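Local structure of glycoside hydrolase (Streptococcus pneumoniae serotype 4, 6ORH) at residues R48-Q53 against S96-G101; W59-K64 against T114-D119. The protein is an alpha-L-fucosidase of glycoside hydrolase family 29 that probably releases alpha-linked fucose from host carbohydrate antigens. The protein carries 2 engineered substitutions. One frame throughout, in Å; residues are numbered along the deposited sequence.

Both contacts belong to the alpha-L-fucosidase catalytic region, a TIM-barrel family, and both lie away from the annotated sites. Their segments alternate along the chain, and their centres are about 23 Å apart. Contact 1 is the more peripheral, about 31 Å from the centre of the chain. It joins the loops that lead into helices 56-65 and 105-116. Contact 2 joins those same two helices near their C-terminal ends, about 17 Å from the chain centre. Each is partly buried. Contact 1 relies on ring packing, with water and 1,2-ethanediol at its polar margin. Contact 2 combines apolar helix packing with a lysine that, in one of its two conformers, makes weak bonds to backbone carbonyls.

Contact 1: residues R48-Q53 against S96-G101; sequences RFNPSQ and SPWRRG. With EDO (1,2-ethanediol), chain J; EDO (1,2-ethanediol), chain H.
S52 and R99 meet through a 1,2-ethanediol molecule whose O1 is gripped from the R99 side. R99 NH1 donates to ethanediol O1 at 2.7 Å in a nearly straight bond, and NH2 adds a weak one. Ethanediol O2 donates to S52 O at 2.9 Å. R99 NE forms a salt bridge with E108. NH2 also bonds L54 O, as does the ethanediol. A water makes a second bridge: it donates to N50 OD1 at 3.1 Å and accepts from R99 N at 2.9 Å.

W98 is the apolar centre. Its chi1 of -180° sets the indole beside its own carbonyl carbon, where F49 and P51 can reach it. F49 turns an edge toward the indole face in an offset edge-to-face pair, planes at 79°. The F49 and five-membered ring centroids are 5.7 Å apart. P51, the centre of an inverse gamma turn, makes a CH-pi contact. Its CG lies 3.9 Å from the centroid of the W98 five-membered ring, while P51 CD sits over the F49 ring. R99 CG covers the opposite indole face, so W98 is sandwiched.

F49 O is buried against S96, P97 and W98 and has no polar partner in the model; P97 CD is 3.6 Å from it. The two barrel loops are therefore joined mainly by ring packing. The ethanediol probably came from the crystallisation liquor, so that bridge may differ in solution.

Contact 2: residues W59-K64 against T114-D119; sequences WVRVLK and TEFDMD
F116 has CG anti to its carbonyl carbon (chi1 -79°), and this turns its ring onto helix 56-65. K64 is deposited in two conformers; the one given starts with CG anti to its backbone N and bends at chi2 (72°), which carries NZ to the end of helix 105-116. These are neighbouring helices of the TIM barrel, and they lead into the parallel strands 70-74 and 119-124.

The F116 ring lies over the helix backbone at R61. R61 CA makes a CH-pi contact 4.1 Å from the ring centroid, 22° off the normal. R61 CB and CG run on beside the outer end of the ring, with CB 3.7 Å from F116 CZ. The R61 guanidinium is turned from F116 and forms salt bridges with E58 and E65 of its own helix. V60 CG1 packs against F116 CB, 3.6 Å away, and meets the ring obliquely. It also touches M118 CB.

M118 folds back through two bends. Its CE methyl reaches the backbone of helix 56-65, 3.6 Å from K64 N, and meets L63 CB at 3.8 Å. L71 of strand 70-74 lies against V60, L63 and M118, so this side of the contact faces the barrel wall.

The chain leaves helix 105-116 through a Schellman motif, with D117 at positive phi. In the given conformer K64 NZ makes two weak hydrogen bonds here, to F116 O at 2.8 Å and to D117 O at 3.1 Å. Both depend on that conformer, as does a bond from NZ to a water. There the positive charge would probably suit the partial negative charge of the helix end. The same water gives a weak bond to D117 OD2, while D117 OD1 is held by N161 ND2.

Contact 1: residues R48-Q53 against S96-G101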
loop_
_atom_site.group_PDB
_atom_site.type_symbol
_atom_site.label_atom_id
_atom_site.label_comp_id
_atom_site.label_asym_id
_atom_site.label_seq_id
_atom_site.Cartn_x
_atom_site.Cartn_y
_atom_site.Cartn_z
ATOM N N ARG A 48 -0.421 -16.141 -41.397
ATOM C CA ARG A 48 0.705 -15.720 -40.567
ATOM C C ARG A 48 0.800 -16.572 -39.291
ATOM O O ARG A 48 1.841 -16.585 -38.633
ATOM C CB ARG A 48 0.604 -14.227 -40.222
ATOM C CG ARG A 48 0.748 -13.279 -41.408
ATOM C CD ARG A 48 2.155 -12.748 -41.599
ATOM N NE ARG A 48 2.612 -11.902 -40.499
ATOM C CZ ARG A 48 2.417 -10.585 -40.422
ATOM N NH1 ARG A 48 1.780 -9.950 -41.386
ATOM N NH2 ARG A 48 2.861 -9.902 -39.382
ATOM N N PHE A 49 -0.278 -17.288 -38.954
ATOM C CA PHE A 49 -0.300 -18.087 -37.728
ATOM C C PHE A 49 0.350 -19.451 -37.993
ATOM O O PHE A 49 -0.344 -20.404 -38.377
ATOM C CB PHE A 49 -1.731 -18.226 -37.179
ATOM C CG PHE A 49 -1.788 -18.906 -35.835
ATOM C CD1 PHE A 49 -1.427 -18.217 -34.677
ATOM C CD2 PHE A 49 -2.118 -20.253 -35.738
ATOM C CE1 PHE A 49 -1.392 -18.879 -33.454
ATOM C CE2 PHE A 49 -2.137 -20.898 -34.508
ATOM C CZ PHE A 49 -1.786 -20.195 -33.368
ATOM N N ASN A 50 1.663 -19.554 -37.725
ATOM C CA ASN A 50 2.395 -20.796 -37.959
ATOM C C ASN A 50 3.520 -21.010 -36.944
ATOM O O ASN A 50 4.705 -20.985 -37.272
ATOM C CB ASN A 50 2.852 -20.995 -39.410
ATOM C CG ASN A 50 3.410 -22.388 -39.628
ATOM O OD1 ASN A 50 3.182 -23.311 -38.829
ATOM N ND2 ASN A 50 4.170 -22.546 -40.695
ATOM N N PRO A 51 3.194 -21.253 -35.658
ATOM C CA PRO A 51 4.206 -21.631 -34.661
ATOM C C PRO A 51 4.653 -23.094 -34.785
ATOM O O PRO A 51 4.184 -23.990 -34.041
ATOM C CB PRO A 51 3.439 -21.455 -33.343
ATOM C CG PRO A 51 2.000 -21.796 -33.739
ATOM C CD PRO A 51 1.824 -21.185 -35.114
ATOM N N SER A 52 5.613 -23.337 -35.680
ATOM C CA SER A 52 5.937 -24.709 -36.054
ATOM C C SER A 52 6.652 -25.469 -34.937
ATOM O O SER A 52 6.645 -26.706 -34.942
ATOM C CB SER A 52 6.742 -24.763 -37.321
ATOM O OG SER A 52 7.923 -23.995 -37.155
ATOM N N GLN A 53 7.215 -24.754 -33.959
ATOM C CA GLN A 53 7.897 -25.470 -32.890
ATOM C C GLN A 53 7.023 -25.574 -31.637
ATOM O O GLN A 53 7.543 -25.941 -30.570
ATOM C CB GLN A 53 9.197 -24.755 -32.528
ATOM C CG GLN A 53 10.268 -24.902 -33.613
ATOM C CD GLN A 53 11.348 -23.871 -33.407
ATOM O OE1 GLN A 53 12.267 -24.053 -32.609
ATOM N NE2 GLN A 53 11.241 -22.747 -34.090
ATOM N N SER A 96 -5.435 -21.922 -41.023
ATOM C CA SER A 96 -4.047 -21.542 -40.835
ATOM C C SER A 96 -3.148 -22.695 -41.282
ATOM O O SER A 96 -3.599 -23.829 -41.357
ATOM C CB SER A 96 -3.770 -21.152 -39.404
ATOM O OG SER A 96 -3.466 -22.292 -38.608
ATOM N N PRO A 97 -1.870 -22.445 -41.626
ATOM C CA PRO A 97 -0.967 -23.541 -41.985
ATOM C C PRO A 97 -0.463 -24.365 -40.811
ATOM O O PRO A 97 0.136 -25.425 -41.004
ATOM C CB PRO A 97 0.206 -22.860 -42.688
ATOM C CG PRO A 97 0.158 -21.410 -42.254
ATOM C CD PRO A 97 -1.258 -21.122 -41.799
ATOM N N TRP A 98 -0.694 -23.874 -39.588
ATOM C CA TRP A 98 -0.236 -24.619 -38.426
ATOM C C TRP A 98 -0.842 -26.025 -38.472
ATOM O O TRP A 98 -2.041 -26.160 -38.678
ATOM C CB TRP A 98 -0.692 -23.852 -37.164
ATOM C CG TRP A 98 -0.284 -24.494 -35.872
ATOM C CD1 TRP A 98 0.985 -24.802 -35.491
ATOM C CD2 TRP A 98 -1.139 -24.881 -34.777
ATOM N NE1 TRP A 98 0.987 -25.381 -34.250
ATOM C CE2 TRP A 98 -0.300 -25.428 -33.780
ATOM C CE3 TRP A 98 -2.517 -24.828 -34.548
ATOM C CZ2 TRP A 98 -0.806 -25.950 -32.589
ATOM C CZ3 TRP A 98 -3.019 -25.304 -33.349
ATOM C CH2 TRP A 98 -2.169 -25.851 -32.380
ATOM N N ARG A 99 -0.022 -27.077 -38.257
ATOM C CA ARG A 99 -0.503 -28.464 -38.272
ATOM C C ARG A 99 -1.294 -28.779 -39.550
ATOM O O ARG A 99 -2.200 -29.620 -39.545
ATOM C CB ARG A 99 -1.336 -28.788 -37.029
ATOM C CG ARG A 99 -0.703 -28.338 -35.720
ATOM C CD ARG A 99 0.345 -29.315 -35.232
ATOM N NE ARG A 99 0.660 -29.061 -33.829
ATOM C CZ ARG A 99 1.867 -28.728 -33.378
ATOM N NH1 ARG A 99 2.891 -28.625 -34.210
ATOM N NH2 ARG A 99 2.064 -28.513 -32.082
ATOM N N ARG A 100 -0.944 -28.096 -40.645
ATOM C CA ARG A 100 -1.603 -28.230 -41.943
ATOM C C ARG A 100 -3.118 -28.081 -41.837
ATOM O O ARG A 100 -3.868 -28.808 -42.492
ATOM C CB ARG A 100 -1.270 -29.569 -42.609
ATOM C CG ARG A 100 -0.376 -29.439 -43.832
ATOM C CD ARG A 100 0.368 -30.747 -44.050
ATOM N NE ARG A 100 0.721 -31.332 -42.761
ATOM C CZ ARG A 100 1.663 -32.255 -42.595
ATOM N NH1 ARG A 100 2.330 -32.696 -43.649
ATOM N NH2 ARG A 100 1.944 -32.716 -41.390
ATOM N N GLY A 101 -3.564 -27.122 -41.017
ATOM C CA GLY A 101 -4.973 -26.823 -40.905
ATOM C C GLY A 101 -5.732 -27.725 -39.931
ATOM O O GLY A 101 -6.917 -27.504 -39.727
HETATM C C1 EDO J . 5.685 -29.562 -32.488
HETATM O O1 EDO J . 5.240 -28.307 -32.909
HETATM C C2 EDO J . 6.914 -29.833 -33.220
HETATM O O2 EDO J . 6.647 -29.578 -34.580
HETATM C C1 EDO H . 14.072 -22.994 -30.252
HETATM O O1 EDO H . 13.067 -22.216 -30.931
HETATM C C2 EDO H . 15.393 -22.330 -30.237
HETATM O O2 EDO H . 15.815 -21.847 -31.505
HETATM O O HOH W 1 2.838 -26.400 -38.475
#

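Contact 2: residues W59-K64 against T114-D119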
loop_
_atom_site.group_PDB
_atom_site.type_symbol
_atom_site.label_atom_id
_atom_site.label_comp_id
_atom_site.label_asym_id
_atom_site.label_seq_id
_atom_site.Cartn_x
_atom_site.Cartn_y
_atom_site.Cartn_z
ATOM N N TRP A 59 4.761 -26.004 -22.086
ATOM C CA TRP A 59 4.123 -24.923 -21.341
ATOM C C TRP A 59 3.624 -25.495 -20.020
ATOM O O TRP A 59 3.885 -24.943 -18.948
ATOM C CB TRP A 59 2.927 -24.335 -22.096
ATOM C CG TRP A 59 3.183 -23.799 -23.474
ATOM C CD1 TRP A 59 4.379 -23.627 -24.126
ATOM C CD2 TRP A 59 2.152 -23.364 -24.376
ATOM N NE1 TRP A 59 4.140 -23.113 -25.381
ATOM C CE2 TRP A 59 2.783 -22.942 -25.556
ATOM C CE3 TRP A 59 0.742 -23.283 -24.292
ATOM C CZ2 TRP A 59 2.055 -22.456 -26.646
ATOM C CZ3 TRP A 59 0.029 -22.786 -25.364
ATOM C CH2 TRP A 59 0.675 -22.398 -26.544
ATOM N N VAL A 60 2.880 -26.615 -20.108
ATOM C CA VAL A 60 2.300 -27.186 -18.904
ATOM C C VAL A 60 3.384 -27.693 -17.947
ATOM O O VAL A 60 3.278 -27.456 -16.736
ATOM C CB VAL A 60 1.288 -28.292 -19.255
ATOM C CG1 VAL A 60 0.785 -28.999 -17.990
ATOM C CG2 VAL A 60 0.136 -27.733 -20.089
ATOM N N ARG A 61 4.415 -28.388 -18.474
ATOM C CA ARG A 61 5.444 -28.959 -17.600
ATOM C C ARG A 61 6.117 -27.851 -16.778
ATOM O O ARG A 61 6.261 -27.977 -15.559
ATOM C CB ARG A 61 6.491 -29.731 -18.416
ATOM C CG ARG A 61 7.573 -30.345 -17.525
ATOM C CD ARG A 61 8.646 -31.049 -18.360
ATOM N NE ARG A 61 9.472 -30.134 -19.142
ATOM C CZ ARG A 61 10.510 -29.430 -18.660
ATOM N NH1 ARG A 61 10.875 -29.557 -17.385
ATOM N NH2 ARG A 61 11.170 -28.615 -19.462
ATOM N N VAL A 62 6.514 -26.766 -17.433
ATOM C CA VAL A 62 7.224 -25.692 -16.755
ATOM C C VAL A 62 6.292 -25.046 -15.732
ATOM O O VAL A 62 6.687 -24.808 -14.592
ATOM C CB VAL A 62 7.824 -24.670 -17.733
ATOM C CG1 VAL A 62 8.229 -23.384 -17.019
ATOM C CG2 VAL A 62 9.058 -25.279 -18.409
ATOM N N LEU A 63 5.039 -24.805 -16.127
ATOM C CA LEU A 63 4.116 -24.223 -15.146
ATOM C C LEU A 63 3.899 -25.143 -13.939
ATOM O O LEU A 63 3.840 -24.670 -12.808
ATOM C CB LEU A 63 2.795 -23.871 -15.842
ATOM C CG LEU A 63 2.892 -22.771 -16.894
ATOM C CD1 LEU A 63 1.569 -22.639 -17.654
ATOM C CD2 LEU A 63 3.316 -21.449 -16.254
ATOM N N LYS A 64 3.768 -26.454 -14.176
ATOM C CA LYS A 64 3.557 -27.404 -13.094
ATOM C C LYS A 64 4.772 -27.379 -12.172
ATOM O O LYS A 64 4.635 -27.286 -10.947
ATOM C CB LYS A 64 3.375 -28.822 -13.641
ATOM C CG LYS A 64 3.023 -29.879 -12.601
ATOM C CD LYS A 64 1.600 -29.769 -12.075
ATOM C CE LYS A 64 1.228 -30.911 -11.151
ATOM N NZ LYS A 64 -0.188 -30.882 -10.742
ATOM N N THR A 114 -4.087 -32.593 -18.670
ATOM C CA THR A 114 -4.606 -33.818 -18.078
ATOM C C THR A 114 -3.453 -34.679 -17.531
ATOM O O THR A 114 -3.507 -35.184 -16.393
ATOM C CB THR A 114 -5.481 -34.540 -19.098
ATOM O OG1 THR A 114 -6.581 -33.665 -19.412
ATOM C CG2 THR A 114 -6.002 -35.860 -18.577
ATOM N N GLU A 115 -2.390 -34.784 -18.328
ATOM C CA GLU A 115 -1.231 -35.579 -17.924
ATOM C C GLU A 115 -0.636 -35.068 -16.611
ATOM O O GLU A 115 -0.284 -35.861 -15.712
ATOM C CB GLU A 115 -0.188 -35.560 -19.038
ATOM C CG GLU A 115 1.041 -36.389 -18.674
ATOM C CD GLU A 115 2.210 -36.316 -19.634
ATOM O OE1 GLU A 115 2.105 -35.680 -20.696
ATOM O OE2 GLU A 115 3.242 -36.937 -19.296
ATOM N N PHE A 116 -0.570 -33.740 -16.468
ATOM C CA PHE A 116 0.086 -33.103 -15.332
ATOM C C PHE A 116 -0.891 -32.758 -14.205
ATOM O O PHE A 116 -0.475 -32.184 -13.192
ATOM C CB PHE A 116 0.858 -31.862 -15.795
ATOM C CG PHE A 116 2.187 -32.193 -16.424
ATOM C CD1 PHE A 116 2.281 -32.501 -17.775
ATOM C CD2 PHE A 116 3.345 -32.198 -15.657
ATOM C CE1 PHE A 116 3.503 -32.825 -18.354
ATOM C CE2 PHE A 116 4.573 -32.484 -16.241
ATOM C CZ PHE A 116 4.640 -32.809 -17.581
ATOM N N ASP A 117 -2.183 -33.108 -14.370
ATOM C CA ASP A 117 -3.203 -32.719 -13.398
ATOM C C ASP A 117 -3.109 -31.214 -13.136
ATOM O O ASP A 117 -3.066 -30.750 -11.997
ATOM C CB ASP A 117 -3.092 -33.505 -12.086
ATOM C CG ASP A 117 -4.313 -33.346 -11.196
ATOM O OD1 ASP A 117 -5.393 -32.993 -11.731
ATOM O OD2 ASP A 117 -4.169 -33.527 -9.958
ATOM N N MET A 118 -3.088 -30.453 -14.238
ATOM C CA MET A 118 -3.103 -28.996 -14.228
ATOM C C MET A 118 -4.535 -28.547 -14.507
ATOM O O MET A 118 -5.086 -28.861 -15.558
ATOM C CB MET A 118 -2.203 -28.449 -15.341
ATOM C CG MET A 118 -2.259 -26.933 -15.488
ATOM S SD MET A 118 -1.538 -26.013 -14.159
ATOM C CE MET A 118 0.212 -26.252 -14.489
ATOM N N ASP A 119 -5.178 -27.889 -13.529
ATOM C CA ASP A 119 -6.530 -27.407 -13.785
ATOM C C ASP A 119 -6.534 -26.407 -14.935
ATOM O O ASP A 119 -5.522 -25.730 -15.195
ATOM C CB ASP A 119 -7.145 -26.787 -12.535
ATOM C CG ASP A 119 -7.458 -27.829 -11.465
ATOM O OD1 ASP A 119 -7.485 -29.043 -11.743
ATOM O OD2 ASP A 119 -7.675 -27.407 -10.342
HETATM O O HOH W 2 -1.926 -31.284 -8.817
#